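Local coordinates for protein TetR-family transcriptional regulator (Pectobacterium atrosepticum, PDB 2HYT) that probably binds cis-regulatory DNA and regulates transcription as a TetR-family factor, at residues A[15-20]-A[50-55]. Residues are numbered along the deposited sequence; the frame is centred on the assembly and turned at random.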
ATOM      1  N   ALA A  15     -14.214   1.078 -25.086  1.00 17.13           N
ATOM      2  CA  ALA A  15     -15.112   0.592 -24.015  1.00 19.44           C
ATOM      3  C   ALA A  15     -15.623  -0.839 -24.246  1.00 19.59           C
ATOM      4  O   ALA A  15     -15.704  -1.659 -23.281  1.00 20.27           O
ATOM      5  CB  ALA A  15     -16.302   1.606 -23.858  1.00 21.14           C
ATOM      6  N   THR A  16     -15.976  -1.175 -25.499  1.00 19.23           N
ATOM      7  CA  THR A  16     -16.400  -2.550 -25.820  1.00 18.15           C
ATOM      8  C   THR A  16     -15.249  -3.534 -25.617  1.00 17.19           C
ATOM      9  O   THR A  16     -15.437  -4.614 -25.097  1.00 18.29           O
ATOM     10  CB  THR A  16     -17.031  -2.685 -27.236  1.00 21.09           C
ATOM     11  OG1 THR A  16     -15.989  -2.797 -28.216  1.00 24.85           O
ATOM     12  CG2 THR A  16     -17.962  -1.468 -27.527  1.00 22.50           C
ATOM     13  N   LEU A  17     -14.038  -3.126 -26.022  1.00 18.29           N
ATOM     14  CA  LEU A  17     -12.889  -4.032 -25.881  1.00 18.16           C
ATOM     15  C   LEU A  17     -12.556  -4.272 -24.416  1.00 16.98           C
ATOM     16  O   LEU A  17     -12.233  -5.356 -24.006  1.00 17.39           O
ATOM     17  CB  LEU A  17     -11.678  -3.496 -26.613  1.00 16.24           C
ATOM     18  CG  LEU A  17     -11.816  -3.440 -28.114  1.00 15.93           C
ATOM     19  CD1 LEU A  17     -10.668  -2.566 -28.687  1.00 18.85           C
ATOM     20  CD2 LEU A  17     -11.831  -4.833 -28.720  1.00 17.87           C
ATOM     21  N   LEU A  18     -12.702  -3.226 -23.619  1.00 19.55           N
ATOM     22  CA  LEU A  18     -12.420  -3.314 -22.203  0.50 18.23           C
ATOM     23  C   LEU A  18     -13.420  -4.240 -21.509  1.00 17.06           C
ATOM     24  O   LEU A  18     -13.042  -5.080 -20.698  1.00 19.80           O
ATOM     25  CB  LEU A  18     -12.426  -1.903 -21.572  0.50 18.25           C
ATOM     26  CG  LEU A  18     -11.635  -1.771 -20.279  0.50 24.02           C
ATOM     27  CD1 LEU A  18     -10.153  -1.879 -20.649  0.50 18.24           C
ATOM     28  CD2 LEU A  18     -11.967  -0.410 -19.526  0.50 16.98           C
ATOM     29  N   ALA A  19     -14.700  -4.126 -21.858  1.00 17.61           N
ATOM     30  CA  ALA A  19     -15.731  -4.938 -21.264  1.00 18.81           C
ATOM     31  C   ALA A  19     -15.497  -6.396 -21.634  1.00 17.37           C
ATOM     32  O   ALA A  19     -15.614  -7.310 -20.798  1.00 20.99           O
ATOM     33  CB  ALA A  19     -17.152  -4.462 -21.735  1.00 22.02           C
ATOM     34  N   THR A  20     -15.144  -6.616 -22.911  1.00 18.96           N
ATOM     35  CA  THR A  20     -14.869  -7.998 -23.361  1.00 18.62           C
ATOM     36  C   THR A  20     -13.654  -8.567 -22.690  1.00 18.77           C
ATOM     37  O   THR A  20     -13.657  -9.713 -22.254  1.00 19.13           O
ATOM     38  CB  THR A  20     -14.692  -8.037 -24.876  1.00 21.36           C
ATOM     39  OG1 THR A  20     -15.951  -7.733 -25.441  1.00 22.51           O
ATOM     40  CG2 THR A  20     -14.183  -9.435 -25.367  1.00 23.55           C
ATOM     41  N   TYR A  50      -3.874  -4.289 -29.440  1.00 16.21           N
ATOM     42  CA  TYR A  50      -2.617  -3.548 -29.429  1.00 16.79           C
ATOM     43  C   TYR A  50      -2.822  -2.071 -29.818  1.00 15.88           C
ATOM     44  O   TYR A  50      -2.246  -1.151 -29.219  1.00 16.46           O
ATOM     45  CB  TYR A  50      -1.580  -4.158 -30.335  1.00 18.07           C
ATOM     46  CG  TYR A  50      -1.091  -5.509 -29.867  1.00 20.52           C
ATOM     47  CD1 TYR A  50      -0.494  -5.639 -28.619  1.00 23.04           C
ATOM     48  CD2 TYR A  50      -1.199  -6.609 -30.658  1.00 25.75           C
ATOM     49  CE1 TYR A  50      -0.023  -6.848 -28.175  1.00 26.49           C
ATOM     50  CE2 TYR A  50      -0.724  -7.835 -30.217  1.00 24.91           C
ATOM     51  CZ  TYR A  50      -0.161  -7.938 -28.979  1.00 23.55           C
ATOM     52  OH  TYR A  50       0.332  -9.149 -28.550  1.00 28.81           O
ATOM     53  N   HIS A  51      -3.668  -1.837 -30.794  1.00 16.47           N
ATOM     54  CA  HIS A  51      -3.937  -0.469 -31.230  1.00 15.73           C
ATOM     55  C   HIS A  51      -4.524   0.417 -30.140  1.00 15.58           C
ATOM     56  O   HIS A  51      -4.116   1.557 -29.933  1.00 17.79           O
ATOM     57  CB  HIS A  51      -4.921  -0.545 -32.379  1.00 16.36           C
ATOM     58  CG  HIS A  51      -5.288   0.770 -32.949  1.00 18.96           C
ATOM     59  ND1 HIS A  51      -4.356   1.598 -33.541  1.00 22.36           N
ATOM     60  CD2 HIS A  51      -6.492   1.365 -33.130  1.00 25.67           C
ATOM     61  CE1 HIS A  51      -4.967   2.679 -34.003  1.00 23.83           C
ATOM     62  NE2 HIS A  51      -6.260   2.557 -33.780  1.00 23.93           N
ATOM     63  N   HIS A  52      -5.466  -0.147 -29.372  1.00 15.39           N
ATOM     64  CA  HIS A  52      -6.064   0.626 -28.297  1.00 14.53           C
ATOM     65  C   HIS A  52      -5.254   0.713 -26.991  1.00 17.32           C
ATOM     66  O   HIS A  52      -5.331   1.735 -26.280  1.00 17.46           O
ATOM     67  CB  HIS A  52      -7.484   0.112 -27.986  1.00 16.19           C
ATOM     68  CG  HIS A  52      -8.488   0.509 -29.013  1.00 17.42           C
ATOM     69  ND1 HIS A  52      -9.274   1.639 -28.892  1.00 18.45           N
ATOM     70  CD2 HIS A  52      -8.796  -0.047 -30.198  1.00 19.59           C
ATOM     71  CE1 HIS A  52     -10.068   1.721 -29.945  1.00 19.53           C
ATOM     72  NE2 HIS A  52      -9.767   0.738 -30.773  1.00 15.09           N
ATOM     73  N   PHE A  53      -4.562  -0.369 -26.607  1.00 13.61           N
ATOM     74  CA  PHE A  53      -3.967  -0.464 -25.286  1.00 15.39           C
ATOM     75  C   PHE A  53      -2.436  -0.594 -25.266  1.00 15.12           C
ATOM     76  O   PHE A  53      -1.838  -0.470 -24.210  1.00 15.71           O
ATOM     77  CB  PHE A  53      -4.608  -1.640 -24.537  1.00 15.08           C
ATOM     78  CG  PHE A  53      -6.112  -1.529 -24.436  1.00 13.76           C
ATOM     79  CD1 PHE A  53      -6.701  -0.637 -23.573  1.00 17.10           C
ATOM     80  CD2 PHE A  53      -6.930  -2.242 -25.281  1.00 13.86           C
ATOM     81  CE1 PHE A  53      -8.076  -0.505 -23.511  1.00 18.93           C
ATOM     82  CE2 PHE A  53      -8.306  -2.143 -25.186  1.00 14.10           C
ATOM     83  CZ  PHE A  53      -8.875  -1.235 -24.342  1.00 16.74           C
ATOM     84  N   GLY A  54      -1.815  -0.865 -26.409  1.00 15.86           N
ATOM     85  CA  GLY A  54      -0.354  -0.907 -26.500  1.00 16.05           C
ATOM     86  C   GLY A  54       0.206  -2.277 -26.181  1.00 15.67           C
ATOM     87  O   GLY A  54       0.880  -2.912 -26.989  1.00 18.25           O
ATOM     88  N   ASP A  55      -0.070  -2.710 -24.950  1.00 14.91           N
ATOM     89  CA  ASP A  55       0.371  -4.030 -24.441  1.00 16.68           C
ATOM     90  C   ASP A  55      -0.592  -4.560 -23.424  1.00 15.44           C
ATOM     91  O   ASP A  55      -1.531  -3.882 -23.036  1.00 14.10           O
ATOM     92  CB  ASP A  55       1.818  -3.960 -23.881  1.00 16.02           C
ATOM     93  CG  ASP A  55       2.009  -2.967 -22.741  1.00 15.23           C
ATOM     94  OD1 ASP A  55       1.055  -2.336 -22.230  1.00 17.04           O
ATOM     95  OD2 ASP A  55       3.199  -2.828 -22.302  1.00 18.29           O
TER
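Leu17 reaches across to both His52 and Phe53, using a different carbon for each. Its CD1 sits over one face of the His52 imidazole, 3.9 Å from the ring centroid and 29° off the normal, a geometry that qualifies as a CH-pi contact. The displacement is toward CD2 of His52, which Leu17 CD1 approaches to 3.5 Å, and the two side chains cross at about a right angle. Further back, Leu17 CB meets the rim of the Phe53 ring in its plane, 3.9 Å from CE2. With CG set beside its own backbone N (chi1 -57°), Phe53 directs that ring between the helices, where His52 CB lies 3.6 Å above one face, offset toward the rim. In the conformer modelled here, Leu18 brings its CD1 obliquely to Phe53 CE1, 3.8 Å away; Leu59, Ala62 and Val63 of helix 56-81 also pack against this leucine.

The tight part is therefore Leu17 against Phe53, both buried, with buried Leu18 adding to it in that conformer. His52 is partly exposed and lies at the margin of this buried part, while Tyr50 and His51 are exposed and make no contact with 15-20. Past the helix end, Asp55 N-caps helix 56-81 through OD1 to Gly58 N.

Between 15-20 and 50-55 there is no hydrogen bond; the polar tie from helix 7-28 to helix 48-53, the second helix of the predicted helix-turn-helix, comes from Arg14, whose NH1 donates to the carbonyl O of His52. The chemistry of the contact itself is thus apolar and CH-pi, without a directional bond joining the two segments.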